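Local coordinates for protein NADH oxidoreductase (Mesorhizobium loti, PDB 3PI7) that probably binds NADPH and acts as an NAD(P)H-dependent oxidoreductase, possibly a quinone reductase, at residues M11-L16 and S119-A124; A323-A328 and G343-R348; S50-K55 and G89-G94. One frame throughout, in Å; residues are numbered along the deposited sequence.

In the fold
All three contacts reach one mixed sheet. Contact 3 comes first in sequence to close. It lies within the long loop that contact 1 closes, and contact 2 follows near the C-terminus. The centres of contacts 1 and 2 are about 13 Å apart; L327 packs on L14 and A121, and I347 on W120. The centres of contacts 1 and 3 are about 14 Å apart. Strands 51-56 and 123-127 are neighbours there, and A124 probably hydrogen-bonds to I54. Contacts 2 and 3 are about 21 Å apart between centres and about 10 Å at their nearest atoms, and do not touch. Both chain ends thus meet around the GroES-like part of the protein.

Contact 1: M11-L16 and S119-A124; sequences MKALLL and SWAEYA
This is a mostly buried, nearly antiparallel backbone pairing with one beta bridge, in which K12 and E122 join the N-terminal strand 10-16 to the loop that leads into strand 123-127. A charged pair lies at its edge. E122 holds K12 twice. E122 OE2 takes the salt bridge from K12 NZ at 2.8 Å, and E122 OE1 accepts from K12 N at 3.0 Å. Both donors come from above the carboxylate plane. The E122 chain is extended beyond CG (chi2 178°), which carries the carboxylate across to the strand. K12 bends at its last torsion (chi4 -68°) and brings NZ round to OE2. The same NZ also pairs with OXT of the C-terminal P349. With an alanine at E122, K12 N would probably lose this acceptor and K12 NZ one of its two carboxylates.

The backbones are tied by two further bonds. E122 N donates to K12 O, and L14 N donates to W120 O at 2.8 Å. Between them A13 and A121 form the single beta bridge, with their CB atoms 3.6 Å apart. W120 is the centre of an inverse gamma turn, closed by a weak bond from A121 N to S119 O. This turn leads into a strand of the GroES-like fold. L14 CD1 rests at W120 CB, 4.0 Å away, and lies obliquely to the indole. W120 NE1 is bonded to S60 O.

At the other end M11, a selenomethionine, makes a Met-aromatic contact with Y123. M11 SE sits at the ring edge, 5.3 Å from the centroid of the Y123 ring. M11 CB also meets that edge, and M11 CE reaches A121 CB. Across the N-terminal strand, M11 and A13 are backbone-bonded to I42 and G40 of strand 37-43.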
loop_
_atom_site.group_PDB
_atom_site.type_symbol
_atom_site.label_atom_id
_atom_site.label_comp_id
_atom_site.label_asym_id
_atom_site.label_seq_id
_atom_site.Cartn_x
_atom_site.Cartn_y
_atom_site.Cartn_z
HETATM N N MSE A 11 31.377 -17.533 -28.449
HETATM C CA MSE A 11 30.919 -18.327 -27.290
HETATM C C MSE A 11 29.528 -18.897 -27.499
HETATM O O MSE A 11 28.767 -18.401 -28.333
HETATM C CB MSE A 11 30.894 -17.428 -26.037
HETATM C CG MSE A 11 29.894 -16.236 -26.178
HETATM SE SE MSE A 11 29.742 -15.277 -24.563
HETATM C CE MSE A 11 28.286 -14.189 -25.030
ATOM N N LYS A 12 29.191 -19.940 -26.744
ATOM C CA LYS A 12 27.835 -20.450 -26.757
ATOM C C LYS A 12 27.065 -19.712 -25.665
ATOM O O LYS A 12 27.653 -19.295 -24.665
ATOM C CB LYS A 12 27.735 -21.978 -26.614
ATOM C CG LYS A 12 28.373 -22.629 -25.405
ATOM C CD LYS A 12 28.163 -24.146 -25.478
ATOM C CE LYS A 12 28.398 -24.882 -24.177
ATOM N NZ LYS A 12 29.822 -24.877 -23.763
ATOM N N ALA A 13 25.758 -19.514 -25.881
ATOM C CA ALA A 13 24.911 -18.779 -24.956
ATOM C C ALA A 13 23.462 -19.112 -25.197
ATOM O O ALA A 13 23.151 -19.677 -26.252
ATOM C CB ALA A 13 25.139 -17.276 -25.131
ATOM N N LEU A 14 22.580 -18.791 -24.223
ATOM C CA LEU A 14 21.112 -18.959 -24.335
ATOM C C LEU A 14 20.568 -17.582 -24.599
ATOM O O LEU A 14 20.551 -16.735 -23.691
ATOM C CB LEU A 14 20.510 -19.589 -23.063
ATOM C CG LEU A 14 21.136 -20.903 -22.613
ATOM C CD1 LEU A 14 20.441 -21.414 -21.379
ATOM C CD2 LEU A 14 21.101 -21.970 -23.749
ATOM N N LEU A 15 20.244 -17.320 -25.871
ATOM C CA LEU A 15 19.870 -16.002 -26.349
ATOM C C LEU A 15 18.401 -15.716 -26.288
ATOM O O LEU A 15 17.588 -16.535 -26.704
ATOM C CB LEU A 15 20.323 -15.837 -27.788
ATOM C CG LEU A 15 21.739 -16.280 -28.082
ATOM C CD1 LEU A 15 21.989 -16.249 -29.575
ATOM C CD2 LEU A 15 22.747 -15.430 -27.328
ATOM N N LEU A 16 18.069 -14.501 -25.859
ATOM C CA LEU A 16 16.675 -14.056 -25.806
ATOM C C LEU A 16 16.058 -14.015 -27.190
ATOM O O LEU A 16 16.641 -13.450 -28.121
ATOM C CB LEU A 16 16.588 -12.677 -25.173
ATOM C CG LEU A 16 16.913 -12.633 -23.710
ATOM C CD1 LEU A 16 17.311 -11.247 -23.317
ATOM C CD2 LEU A 16 15.750 -13.183 -22.862
ATOM N N SER A 119 24.297 -14.160 -17.628
ATOM C CA SER A 119 25.138 -15.247 -17.146
ATOM C C SER A 119 24.907 -16.596 -17.858
ATOM O O SER A 119 25.655 -17.518 -17.583
ATOM C CB SER A 119 24.911 -15.435 -15.653
ATOM O OG SER A 119 23.564 -15.776 -15.389
ATOM N N TRP A 120 23.867 -16.753 -18.684
ATOM C CA TRP A 120 23.568 -18.041 -19.357
ATOM C C TRP A 120 24.343 -18.073 -20.683
ATOM O O TRP A 120 23.788 -18.086 -21.788
ATOM C CB TRP A 120 22.061 -18.246 -19.550
ATOM C CG TRP A 120 21.287 -18.301 -18.267
ATOM C CD1 TRP A 120 21.781 -18.267 -16.993
ATOM C CD2 TRP A 120 19.874 -18.366 -18.147
ATOM N NE1 TRP A 120 20.757 -18.297 -16.090
ATOM C CE2 TRP A 120 19.572 -18.373 -16.765
ATOM C CE3 TRP A 120 18.830 -18.422 -19.071
ATOM C CZ2 TRP A 120 18.266 -18.446 -16.289
ATOM C CZ3 TRP A 120 17.526 -18.503 -18.593
ATOM C CH2 TRP A 120 17.258 -18.466 -17.223
ATOM N N ALA A 121 25.668 -18.035 -20.519
ATOM C CA ALA A 121 26.637 -17.840 -21.563
ATOM C C ALA A 121 27.988 -18.213 -21.054
ATOM O O ALA A 121 28.197 -18.235 -19.844
ATOM C CB ALA A 121 26.636 -16.363 -21.947
ATOM N N GLU A 122 28.913 -18.504 -21.955
ATOM C CA GLU A 122 30.260 -18.814 -21.533
ATOM C C GLU A 122 30.952 -17.616 -20.891
ATOM O O GLU A 122 31.811 -17.809 -20.034
ATOM C CB GLU A 122 31.059 -19.346 -22.714
ATOM C CG GLU A 122 30.700 -20.804 -22.939
ATOM C CD GLU A 122 31.368 -21.492 -24.110
ATOM O OE1 GLU A 122 31.529 -20.851 -25.170
ATOM O OE2 GLU A 122 31.580 -22.720 -24.014
ATOM N N TYR A 123 30.606 -16.408 -21.315
ATOM C CA TYR A 123 31.127 -15.132 -20.823
ATOM C C TYR A 123 29.979 -14.177 -20.599
ATOM O O TYR A 123 29.115 -14.042 -21.473
ATOM C CB TYR A 123 32.141 -14.509 -21.818
ATOM C CG TYR A 123 33.332 -15.416 -22.026
ATOM C CD1 TYR A 123 33.268 -16.492 -22.916
ATOM C CD2 TYR A 123 34.473 -15.284 -21.243
ATOM C CE1 TYR A 123 34.295 -17.428 -23.000
ATOM C CE2 TYR A 123 35.519 -16.202 -21.336
ATOM C CZ TYR A 123 35.430 -17.264 -22.227
ATOM O OH TYR A 123 36.430 -18.181 -22.306
ATOM N N ALA A 124 29.989 -13.489 -19.455
ATOM C CA ALA A 124 28.956 -12.497 -19.106
ATOM C C ALA A 124 29.629 -11.183 -18.824
ATOM O O ALA A 124 30.848 -11.147 -18.618
ATOM C CB ALA A 124 28.176 -12.968 -17.876
#

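Contact 2: A323-A328 and G343-R348; sequences AVVPLA and GKVFIR
V325 CG2 meets V345 CG1 at 3.7 Å in the apolar centre of this contact. The two strands are the parallel ends of a beta-alpha-beta unit made of strand 323-326, helix 327-338 and strand 345-348. They run with their directions 31° apart, and each residue from A323 to P326 faces one from V345 to R348. V325 holds CG2 beside its backbone N and opposite its carbonyl carbon, and from there the methyl reaches V345. A323, V325, V345 and I347 share one face of the pair. On it V345 packs on E337 and L338 of the connecting helix, and I347 touches L14 and W120. I347 CG2 also approaches L327 CA at 3.9 Å, just where the strand turns into the helix.

The other face carries V324, P326, F346 and R348. V324 CG1 lies against R348 CB at 3.7 Å, while the long R348 chain leads on away from the strand. R348 has two conformers, so its outer end is less certain. F346 turns its ring edge to A323 O, and its side chain packs on S60 of strand 58-60.

The strands themselves are joined by backbone bonds. F346 N donates to A323 O at 2.9 Å, and V325 N donates to F346 O at 2.7 Å in a nearly straight bond (173° at the hydrogen). Just before strand 345-348, K344 NZ is bonded to N62 OD1. Further along, V325 O takes two groups: R348 N at 2.8 Å, standing above the carbonyl plane, and I347 CA in a CH...O contact at 3.2 Å. The last bond runs from L327 N to R348 O.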
loop_
_atom_site.group_PDB
_atom_site.type_symbol
_atom_site.label_atom_id
_atom_site.label_comp_id
_atom_site.label_asym_id
_atom_site.label_seq_id
_atom_site.Cartn_x
_atom_site.Cartn_y
_atom_site.Cartn_z
ATOM N N ALA A 323 19.704 -29.620 -9.406
ATOM C CA ALA A 323 20.331 -30.008 -10.656
ATOM C C ALA A 323 21.321 -28.991 -11.214
ATOM O O ALA A 323 21.092 -27.787 -11.152
ATOM C CB ALA A 323 19.248 -30.241 -11.695
ATOM N N VAL A 324 22.386 -29.510 -11.827
ATOM C CA VAL A 324 23.358 -28.744 -12.604
ATOM C C VAL A 324 23.111 -29.161 -14.055
ATOM O O VAL A 324 23.290 -30.331 -14.417
ATOM C CB VAL A 324 24.831 -28.895 -12.177
ATOM C CG1 VAL A 324 25.717 -28.086 -13.103
ATOM C CG2 VAL A 324 25.035 -28.434 -10.742
ATOM N N VAL A 325 22.614 -28.228 -14.854
ATOM C CA VAL A 325 22.284 -28.534 -16.237
ATOM C C VAL A 325 23.362 -27.993 -17.139
ATOM O O VAL A 325 23.573 -26.785 -17.110
ATOM C CB VAL A 325 20.892 -27.959 -16.654
ATOM C CG1 VAL A 325 20.481 -28.491 -18.018
ATOM C CG2 VAL A 325 19.823 -28.297 -15.613
ATOM N N PRO A 326 23.957 -28.820 -18.031
ATOM C CA PRO A 326 24.908 -28.278 -19.004
ATOM C C PRO A 326 24.214 -27.260 -19.875
ATOM O O PRO A 326 23.007 -27.424 -20.181
ATOM C CB PRO A 326 25.277 -29.509 -19.843
ATOM C CG PRO A 326 25.013 -30.672 -18.960
ATOM C CD PRO A 326 23.794 -30.282 -18.207
ATOM N N LEU A 327 24.942 -26.233 -20.293
ATOM C CA LEU A 327 24.319 -25.204 -21.138
ATOM C C LEU A 327 23.726 -25.836 -22.407
ATOM O O LEU A 327 22.665 -25.404 -22.846
ATOM C CB LEU A 327 25.312 -24.103 -21.502
ATOM C CG LEU A 327 24.709 -22.850 -22.160
ATOM C CD1 LEU A 327 25.378 -21.603 -21.645
ATOM C CD2 LEU A 327 24.812 -22.921 -23.674
ATOM N N ALA A 328 24.378 -26.877 -22.967
ATOM C CA ALA A 328 23.931 -27.581 -24.167
ATOM C C ALA A 328 22.612 -28.313 -23.959
ATOM O O ALA A 328 21.989 -28.705 -24.941
ATOM C CB ALA A 328 24.988 -28.572 -24.644
ATOM N N GLY A 343 14.888 -27.236 -3.953
ATOM C CA GLY A 343 16.171 -27.108 -4.641
ATOM C C GLY A 343 16.205 -26.137 -5.813
ATOM O O GLY A 343 15.199 -25.915 -6.500
ATOM N N LYS A 344 17.391 -25.579 -6.053
ATOM C CA LYS A 344 17.692 -24.629 -7.116
ATOM C C LYS A 344 18.351 -25.342 -8.326
ATOM O O LYS A 344 19.102 -26.306 -8.154
ATOM C CB LYS A 344 18.631 -23.545 -6.562
ATOM C CG LYS A 344 18.628 -22.244 -7.342
ATOM C CD LYS A 344 19.436 -21.168 -6.622
ATOM C CE LYS A 344 19.392 -19.911 -7.435
ATOM N NZ LYS A 344 19.798 -18.700 -6.673
ATOM N N VAL A 345 18.062 -24.853 -9.535
ATOM C CA VAL A 345 18.625 -25.392 -10.768
ATOM C C VAL A 345 19.737 -24.431 -11.225
ATOM O O VAL A 345 19.576 -23.216 -11.135
ATOM C CB VAL A 345 17.533 -25.629 -11.854
ATOM C CG1 VAL A 345 18.133 -26.177 -13.144
ATOM C CG2 VAL A 345 16.446 -26.580 -11.346
ATOM N N PHE A 346 20.875 -24.980 -11.662
ATOM C CA PHE A 346 22.004 -24.186 -12.159
ATOM C C PHE A 346 22.312 -24.582 -13.583
ATOM O O PHE A 346 22.009 -25.710 -13.985
ATOM C CB PHE A 346 23.244 -24.394 -11.289
ATOM C CG PHE A 346 23.066 -23.920 -9.874
ATOM C CD1 PHE A 346 22.476 -24.745 -8.912
ATOM C CD2 PHE A 346 23.431 -22.631 -9.506
ATOM C CE1 PHE A 346 22.273 -24.286 -7.601
ATOM C CE2 PHE A 346 23.256 -22.185 -8.191
ATOM C CZ PHE A 346 22.664 -23.006 -7.255
ATOM N N ILE A 347 22.894 -23.647 -14.346
ATOM C CA ILE A 347 23.348 -23.885 -15.711
ATOM C C ILE A 347 24.885 -23.878 -15.676
ATOM O O ILE A 347 25.468 -22.964 -15.087
ATOM C CB ILE A 347 22.745 -22.836 -16.688
ATOM C CG1 ILE A 347 21.214 -23.015 -16.772
ATOM C CG2 ILE A 347 23.361 -22.936 -18.099
ATOM C CD1 ILE A 347 20.426 -21.857 -17.535
ATOM N N ARG A 348 25.526 -24.898 -16.289
ATOM C CA ARG A 348 26.976 -24.967 -16.365
ATOM C C ARG A 348 27.422 -24.795 -17.811
ATOM O O ARG A 348 27.257 -25.707 -18.634
ATOM C CB ARG A 348 27.521 -26.272 -15.770
ATOM C CG ARG A 348 29.043 -26.282 -15.677
ATOM C CD ARG A 348 29.563 -27.654 -15.310
ATOM N NE ARG A 348 31.011 -27.707 -15.481
ATOM C CZ ARG A 348 31.747 -28.804 -15.351
ATOM N NH1 ARG A 348 31.178 -29.959 -15.040
ATOM N NH2 ARG A 348 33.058 -28.753 -15.520
#

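Contact 3: S50-K55 and G89-G94; sequences SQVLIK and GTIVAG
L53 O is held by two groups of the facing strand. V92 N donates to L53 O at 2.9 Å, almost in line with the carbonyl bond (170° at the oxygen). I91 CA adds a CH...O contact to L53 O at 3.4 Å. The next bond along comes from L53 N, which gives to A93 O at 2.8 Å in a nearly straight line. V92 and A93 therefore both face L53. This is a classic beta bulge, and it shifts the pairing of the antiparallel strands by one residue.

Apolar contacts form on both faces. L53 CB meets A93 CB at 4.0 Å, and L53 CD2 meets V92 CG2. V92 CG1 lies beside K55 CB. On the opposite face I91 fits between V52 and I54. I91 CG2 touches V52 CB at 3.7 Å, and I91 CG1 meets I54 CG1 at 3.8 Å. With CG1 beside the backbone N (chi1 -65°) and CG2 beside the carbonyl carbon, I91 reaches both V52 and I54.

Beyond the bulge K55 and T90 form a hydrogen-bonded pair, with K55 N donating to T90 O and T90 N to K55 O. G89 is tightly placed next to it. I54 CG2 lies 3.6 Å from G89 CA, and a CB there would collide with that methyl and with K55 O.

The pair belongs to the GroES-like fold. Strand 51-56 has strand 123-127 as its other neighbour, and strand 86-94 also pairs with strands 107-111 and 58-60. Helix 98-103 packs on the V52 and I91 face, with A100 on V52 and L103 on I91.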
loop_
_atom_site.group_PDB
_atom_site.type_symbol
_atom_site.label_atom_id
_atom_site.label_comp_id
_atom_site.label_asym_id
_atom_site.label_seq_id
_atom_site.Cartn_x
_atom_site.Cartn_y
_atom_site.Cartn_z
ATOM N N SER A 50 33.614 0.584 -16.803
ATOM C CA SER A 50 33.304 0.219 -15.413
ATOM C C SER A 50 32.924 -1.253 -15.266
ATOM O O SER A 50 32.497 -1.672 -14.187
ATOM C CB SER A 50 32.139 1.079 -14.905
ATOM O OG SER A 50 30.952 0.844 -15.659
ATOM N N GLN A 51 33.069 -2.038 -16.351
ATOM C CA GLN A 51 32.607 -3.423 -16.379
ATOM C C GLN A 51 33.716 -4.443 -16.475
ATOM O O GLN A 51 34.861 -4.125 -16.801
ATOM C CB GLN A 51 31.671 -3.625 -17.586
ATOM C CG GLN A 51 30.467 -2.708 -17.599
ATOM C CD GLN A 51 29.630 -2.913 -18.842
ATOM O OE1 GLN A 51 30.139 -3.118 -19.961
ATOM N NE2 GLN A 51 28.323 -2.855 -18.675
ATOM N N VAL A 52 33.346 -5.701 -16.203
ATOM C CA VAL A 52 34.247 -6.816 -16.284
ATOM C C VAL A 52 33.611 -7.897 -17.132
ATOM O O VAL A 52 32.380 -8.003 -17.199
ATOM C CB VAL A 52 34.648 -7.351 -14.882
ATOM C CG1 VAL A 52 35.512 -6.337 -14.145
ATOM C CG2 VAL A 52 33.401 -7.728 -14.063
ATOM N N LEU A 53 34.455 -8.661 -17.796
ATOM C CA LEU A 53 34.034 -9.809 -18.595
ATOM C C LEU A 53 34.350 -11.033 -17.775
ATOM O O LEU A 53 35.519 -11.266 -17.398
ATOM C CB LEU A 53 34.796 -9.834 -19.930
ATOM C CG LEU A 53 34.383 -10.951 -20.850
ATOM C CD1 LEU A 53 32.940 -10.749 -21.369
ATOM C CD2 LEU A 53 35.350 -11.117 -21.972
ATOM N N ILE A 54 33.327 -11.809 -17.486
ATOM C CA ILE A 54 33.478 -12.986 -16.634
ATOM C C ILE A 54 33.335 -14.274 -17.429
ATOM O O ILE A 54 32.323 -14.459 -18.123
ATOM C CB ILE A 54 32.423 -12.936 -15.503
ATOM C CG1 ILE A 54 32.535 -11.633 -14.648
ATOM C CG2 ILE A 54 32.552 -14.143 -14.593
ATOM C CD1 ILE A 54 31.285 -11.008 -14.450
ATOM N N LYS A 55 34.275 -15.214 -17.221
ATOM C CA LYS A 55 34.194 -16.557 -17.750
ATOM C C LYS A 55 33.329 -17.300 -16.770
ATOM O O LYS A 55 33.765 -17.549 -15.650
ATOM C CB LYS A 55 35.602 -17.194 -17.880
ATOM C CG LYS A 55 35.524 -18.578 -18.484
ATOM C CD LYS A 55 36.884 -19.308 -18.589
ATOM C CE LYS A 55 36.657 -20.534 -19.467
ATOM N NZ LYS A 55 37.926 -21.036 -20.079
ATOM N N GLY A 89 32.081 -16.874 -11.573
ATOM C CA GLY A 89 33.070 -17.114 -12.604
ATOM C C GLY A 89 34.328 -16.346 -12.345
ATOM O O GLY A 89 34.456 -15.688 -11.314
ATOM N N THR A 90 35.242 -16.385 -13.306
ATOM C CA THR A 90 36.517 -15.704 -13.156
ATOM C C THR A 90 36.574 -14.550 -14.116
ATOM O O THR A 90 36.242 -14.715 -15.279
ATOM C CB THR A 90 37.665 -16.683 -13.383
ATOM O OG1 THR A 90 37.628 -17.650 -12.321
ATOM C CG2 THR A 90 39.028 -15.998 -13.364
ATOM N N ILE A 91 37.020 -13.398 -13.631
ATOM C CA ILE A 91 37.145 -12.212 -14.506
ATOM C C ILE A 91 38.371 -12.347 -15.400
ATOM O O ILE A 91 39.489 -12.468 -14.907
ATOM C CB ILE A 91 37.172 -10.906 -13.685
ATOM C CG1 ILE A 91 35.795 -10.733 -12.968
ATOM C CG2 ILE A 91 37.455 -9.726 -14.656
ATOM C CD1 ILE A 91 35.779 -9.783 -11.871
ATOM N N VAL A 92 38.152 -12.286 -16.730
ATOM C CA VAL A 92 39.212 -12.496 -17.708
ATOM C C VAL A 92 39.568 -11.196 -18.396
ATOM O O VAL A 92 40.615 -11.143 -19.037
ATOM C CB VAL A 92 38.860 -13.632 -18.730
ATOM C CG1 VAL A 92 38.807 -14.994 -18.007
ATOM C CG2 VAL A 92 37.539 -13.342 -19.464
ATOM N N ALA A 93 38.725 -10.159 -18.273
ATOM C CA ALA A 93 39.009 -8.837 -18.846
ATOM C C ALA A 93 38.206 -7.776 -18.113
ATOM O O ALA A 93 37.174 -8.082 -17.527
ATOM C CB ALA A 93 38.685 -8.795 -20.345
ATOM N N GLY A 94 38.699 -6.550 -18.119
ATOM C CA GLY A 94 37.994 -5.448 -17.478
ATOM C C GLY A 94 38.106 -4.215 -18.332
ATOM O O GLY A 94 39.032 -4.121 -19.125
#